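Local coordinates for protein AA9 family lytic polysaccharide monooxygenase cel61B (PDB 2VTC) that oxidatively cleaves glycosidic bonds in crystalline and amorphous polysaccharides such as cellulose, using an active-site copper, a reductant and O2 or H2O2, at residues S168-N173 with T208-A213; A91-N96 with I201-S206. All blocks are in the same frame, centred on the assembly; numbering follows the deposited sequence.

Contact 1. Residues S168-N173 with T208-A213; sequences SLRPGN and TKALPA
A single beta bridge, Leu-169 with Lys-209, joins two surface loops of the AA9 beta-sandwich. One loop leads into strand 172-182, and the other follows strand 193-204. Two backbone bonds flank the bridge. Lys-209 N donates to Ser-168 O at 2.8 Å. Arg-170 N donates to Lys-209 O at 3.0 Å.

The Arg-170 side chain lies alongside the second loop. Its CG sits between the backbone N and the carbonyl carbon (chi1 74°), and the chain is then extended from CG to NE. CG therefore passes Lys-209 O at 3.5 Å before the guanidinium reaches Ala-210. The methyl of Ala-210 sits over the centre of one guanidinium face, with CB 3.6 Å from Arg-170 CZ. Water 1 accepts from both Arg-170 NE (3.1 Å) and Leu-211 N (3.0 Å). It thus links the side chain to the opposite backbone and gives Leu-211 N a partner. Arg-170 NH2 also has a long, weak ion pair with Glu-119. A serine here would probably leave the Ala-210 methyl without its flat neighbour and water 1 without its NE donor.

Next to the bridge, Leu-169 and Leu-211 pack against each other and on Tyr-174 of strand 172-182. Trp-247 lies against Leu-211 as well. Leu-169 CB points away from the second loop. Its CG stands anti to N (chi1 -174°), and from there CD1 turns back to meet Leu-211 CD1, methyl to methyl, at 3.7 Å.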
loop_
_atom_site.group_PDB
_atom_site.type_symbol
_atom_site.label_atom_id
_atom_site.label_comp_id
_atom_site.label_asym_id
_atom_site.label_seq_id
_atom_site.Cartn_x
_atom_site.Cartn_y
_atom_site.Cartn_z
ATOM N N SER A 168 16.431 0.084 11.692
ATOM C CA SER A 168 17.345 1.224 11.621
ATOM C C SER A 168 16.650 2.559 11.354
ATOM O O SER A 168 17.290 3.615 11.386
ATOM C CB SER A 168 18.380 0.972 10.530
ATOM O OG SER A 168 17.755 0.792 9.269
ATOM N N LEU A 169 15.347 2.525 11.087
ATOM C CA LEU A 169 14.644 3.751 10.684
ATOM C C LEU A 169 14.518 4.725 11.852
ATOM O O LEU A 169 13.990 4.362 12.897
ATOM C CB LEU A 169 13.265 3.423 10.111
ATOM C CG LEU A 169 12.508 4.617 9.530
ATOM C CD1 LEU A 169 13.277 5.331 8.364
ATOM C CD2 LEU A 169 11.102 4.162 9.107
ATOM N N ARG A 170 14.997 5.953 11.650
ATOM C CA ARG A 170 15.035 6.961 12.701
ATOM C C ARG A 170 13.619 7.437 13.034
ATOM O O ARG A 170 12.732 7.391 12.165
ATOM C CB ARG A 170 15.943 8.134 12.293
ATOM C CG ARG A 170 15.370 9.066 11.243
ATOM C CD ARG A 170 16.308 10.201 10.927
ATOM N NE ARG A 170 15.776 11.002 9.825
ATOM C CZ ARG A 170 16.268 12.173 9.419
ATOM N NH1 ARG A 170 17.323 12.709 10.023
ATOM N NH2 ARG A 170 15.702 12.807 8.403
ATOM N N PRO A 171 13.386 7.872 14.283
ATOM C CA PRO A 171 12.076 8.443 14.631
ATOM C C PRO A 171 11.620 9.579 13.704
ATOM O O PRO A 171 12.441 10.353 13.182
ATOM C CB PRO A 171 12.283 8.960 16.069
ATOM C CG PRO A 171 13.396 8.163 16.590
ATOM C CD PRO A 171 14.307 7.871 15.444
ATOM N N GLY A 172 10.308 9.688 13.514
ATOM C CA GLY A 172 9.756 10.633 12.563
ATOM C C GLY A 172 8.292 10.375 12.289
ATOM O O GLY A 172 7.709 9.411 12.803
ATOM N N ASN A 173 7.697 11.269 11.518
ATOM C CA ASN A 173 6.317 11.101 11.084
ATOM C C ASN A 173 6.348 10.507 9.679
ATOM O O ASN A 173 6.935 11.095 8.771
ATOM C CB ASN A 173 5.590 12.439 11.065
ATOM C CG ASN A 173 5.396 13.029 12.455
ATOM O OD1 ASN A 173 5.151 12.313 13.437
ATOM N ND2 ASN A 173 5.487 14.351 12.537
ATOM N N THR A 208 18.662 4.915 13.815
ATOM C CA THR A 208 19.417 6.150 13.592
ATOM C C THR A 208 19.521 6.592 12.122
ATOM O O THR A 208 20.055 7.669 11.832
ATOM C CB THR A 208 20.848 6.062 14.204
ATOM O OG1 THR A 208 21.663 5.187 13.416
ATOM C CG2 THR A 208 20.804 5.553 15.643
ATOM N N LYS A 209 19.032 5.772 11.193
ATOM C CA LYS A 209 19.211 6.065 9.753
ATOM C C LYS A 209 18.068 6.879 9.147
ATOM O O LYS A 209 16.892 6.579 9.372
ATOM C CB LYS A 209 19.406 4.785 8.936
ATOM C CG LYS A 209 20.755 4.125 9.138
ATOM C CD LYS A 209 21.095 3.200 7.972
ATOM C CE LYS A 209 22.449 2.515 8.166
ATOM N NZ LYS A 209 22.491 1.635 9.387
ATOM N N ALA A 210 18.431 7.910 8.386
ATOM C CA ALA A 210 17.458 8.696 7.636
ATOM C C ALA A 210 16.977 7.905 6.421
ATOM O O ALA A 210 17.728 7.124 5.825
ATOM C CB ALA A 210 18.068 10.020 7.179
ATOM N N LEU A 211 15.726 8.131 6.035
ATOM C CA LEU A 211 15.211 7.575 4.786
ATOM C C LEU A 211 15.946 8.245 3.613
ATOM O O LEU A 211 16.142 9.469 3.629
ATOM C CB LEU A 211 13.707 7.850 4.718
ATOM C CG LEU A 211 12.676 6.860 4.179
ATOM C CD1 LEU A 211 12.836 5.453 4.735
ATOM C CD2 LEU A 211 11.275 7.412 4.424
ATOM N N PRO A 212 16.367 7.463 2.589
ATOM C CA PRO A 212 17.005 8.132 1.448
ATOM C C PRO A 212 15.998 8.841 0.537
ATOM O O PRO A 212 14.807 8.863 0.839
ATOM C CB PRO A 212 17.681 6.988 0.702
ATOM C CG PRO A 212 16.773 5.829 0.973
ATOM C CD PRO A 212 16.306 6.002 2.403
ATOM N N ALA A 213 16.491 9.406 -0.560
ATOM C CA ALA A 213 15.727 10.339 -1.379
ATOM C C ALA A 213 14.406 9.717 -1.892
ATOM O O ALA A 213 13.379 10.389 -1.960
ATOM C CB ALA A 213 16.582 10.839 -2.543
HETATM O O HOH W 1 13.870 9.537 7.903
#

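Contact 2. Residues A91-N96 with I201-S206; sequences AAAGSN and IAVTGS
The flat groups that meet between Ala-91 to Ala-93 and Ala-202 to Thr-204 are backbone peptides, where strand 89-92 pairs in parallel with strand 193-204 of the mixed sheet. Ala-91 and Val-203 put their side chains on one face of the sheet. Ala-92 and Thr-204 put theirs on the other.

Three bonds alternate across the pair. Ala-91 N gives to Ala-202 O at 2.9 Å, and Ala-91 O takes Thr-204 N at 2.9 Å. Ala-93 N then gives to Thr-204 O at 3.0 Å, the straightest of the three (164° at the hydrogen). Ala-91 O also receives the CA-H of Val-203.

The alanine methyls meet larger branched side chains. On the buried side, Ala-91 CB meets Ile-201 CG2 at 3.8 Å, and Ile-28 and Ile-165 also touch Ala-91. Val-203 CG1 is anti to the backbone N (chi1 170°), which places it 4.0 Å from Ala-93 CB. On the other face, Thr-204 OG1 comes to 3.4 Å from Ala-92 CA.

From Ala-92 to Ser-95 the chain reverses in a type II beta turn. Ala-92 O is gripped twice, by Ser-95 N and by Ser-95 OG at 2.6 Å. Water 2 joins Ala-93 O to Ser-206 N. The polar backbone atoms between the strands are thus largely matched to each other, so the pairing rests on backbone hydrogen bonds, with methyl packing on the buried side.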
loop_
_atom_site.group_PDB
_atom_site.type_symbol
_atom_site.label_atom_id
_atom_site.label_comp_id
_atom_site.label_asym_id
_atom_site.label_seq_id
_atom_site.Cartn_x
_atom_site.Cartn_y
_atom_site.Cartn_z
ATOM N N ALA A 91 4.565 3.445 16.278
ATOM C CA ALA A 91 5.218 2.143 16.311
ATOM C C ALA A 91 6.711 2.312 16.500
ATOM O O ALA A 91 7.313 3.242 15.954
ATOM C CB ALA A 91 4.944 1.374 14.999
ATOM N N ALA A 92 7.313 1.432 17.291
ATOM C CA ALA A 92 8.776 1.394 17.404
ATOM C C ALA A 92 9.399 0.812 16.133
ATOM O O ALA A 92 8.840 -0.111 15.529
ATOM C CB ALA A 92 9.192 0.576 18.633
ATOM N N ALA A 93 10.545 1.353 15.715
ATOM C CA ALA A 93 11.273 0.780 14.589
ATOM C C ALA A 93 11.524 -0.687 14.899
ATOM O O ALA A 93 11.828 -1.039 16.049
ATOM C CB ALA A 93 12.578 1.525 14.347
ATOM N N GLY A 94 11.370 -1.541 13.884
ATOM C CA GLY A 94 11.480 -2.990 14.044
ATOM C C GLY A 94 10.155 -3.672 14.320
ATOM O O GLY A 94 10.078 -4.905 14.304
ATOM N N SER A 95 9.100 -2.889 14.569
ATOM C CA SER A 95 7.768 -3.451 14.772
ATOM C C SER A 95 7.207 -4.080 13.492
ATOM O O SER A 95 7.581 -3.698 12.377
ATOM C CB SER A 95 6.788 -2.384 15.278
ATOM O OG SER A 95 7.195 -1.875 16.539
ATOM N N ASN A 96 6.313 -5.053 13.665
ATOM C CA ASN A 96 5.578 -5.617 12.550
ATOM C C ASN A 96 4.198 -4.993 12.451
ATOM O O ASN A 96 3.461 -4.904 13.445
ATOM C CB ASN A 96 5.463 -7.148 12.664
ATOM C CG ASN A 96 6.807 -7.857 12.507
ATOM O OD1 ASN A 96 7.217 -8.635 13.378
ATOM N ND2 ASN A 96 7.494 -7.601 11.410
ATOM N N ILE A 201 1.705 6.323 10.180
ATOM C CA ILE A 201 2.348 5.683 11.327
ATOM C C ILE A 201 3.658 6.402 11.700
ATOM O O ILE A 201 4.662 6.344 10.974
ATOM C CB ILE A 201 2.641 4.167 11.119
ATOM C CG1 ILE A 201 1.397 3.399 10.668
ATOM C CG2 ILE A 201 3.190 3.569 12.432
ATOM C CD1 ILE A 201 1.722 1.974 10.152
ATOM N N ALA A 202 3.638 7.090 12.832
ATOM C CA ALA A 202 4.860 7.697 13.317
ATOM C C ALA A 202 5.746 6.592 13.880
ATOM O O ALA A 202 5.238 5.575 14.383
ATOM C CB ALA A 202 4.543 8.743 14.375
ATOM N N VAL A 203 7.063 6.799 13.790
ATOM C CA VAL A 203 8.053 5.829 14.226
ATOM C C VAL A 203 8.862 6.394 15.396
ATOM O O VAL A 203 9.255 7.568 15.385
ATOM C CB VAL A 203 8.951 5.413 13.035
ATOM C CG1 VAL A 203 10.171 4.585 13.481
ATOM C CG2 VAL A 203 8.118 4.616 12.009
ATOM N N THR A 204 9.065 5.543 16.402
ATOM C CA THR A 204 9.819 5.864 17.620
ATOM C C THR A 204 10.985 4.886 17.755
ATOM O O THR A 204 11.170 3.993 16.918
ATOM C CB THR A 204 8.917 5.711 18.864
ATOM O OG1 THR A 204 8.435 4.358 18.955
ATOM C CG2 THR A 204 7.720 6.663 18.787
ATOM N N GLY A 205 11.765 5.025 18.825
ATOM C CA GLY A 205 12.739 3.985 19.168
ATOM C C GLY A 205 14.184 4.334 18.900
ATOM O O GLY A 205 14.578 5.502 18.985
ATOM N N SER A 206 14.961 3.309 18.553
ATOM C CA SER A 206 16.424 3.397 18.571
ATOM C C SER A 206 17.107 3.389 17.199
ATOM O O SER A 206 18.334 3.303 17.111
ATOM C CB SER A 206 16.981 2.248 19.418
ATOM O OG SER A 206 16.567 1.011 18.853
HETATM O O HOH W 2 13.233 0.609 18.002
#

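From the N terminus, the chain passes 91-96 first, then 168-173, 201-206 and 208-213. Contact 2 closes a long loop of 104 residues, and contact 1 a shorter one of 34. The two cross, because 168-173 falls inside the first loop and 208-213 beyond it. Strands 172-182 and 193-204 are consecutive and are neighbours in one sheet. Contact 2 adds strand 89-92 to the far side of 193-204, while contact 1 ties the loops at the start of one strand and after the other. The two contacts touch directly: Gly-172 O lies 2.9 Å from Val-203 N, a probable hydrogen bond, and Leu-169 O packs on Ala-93 CB.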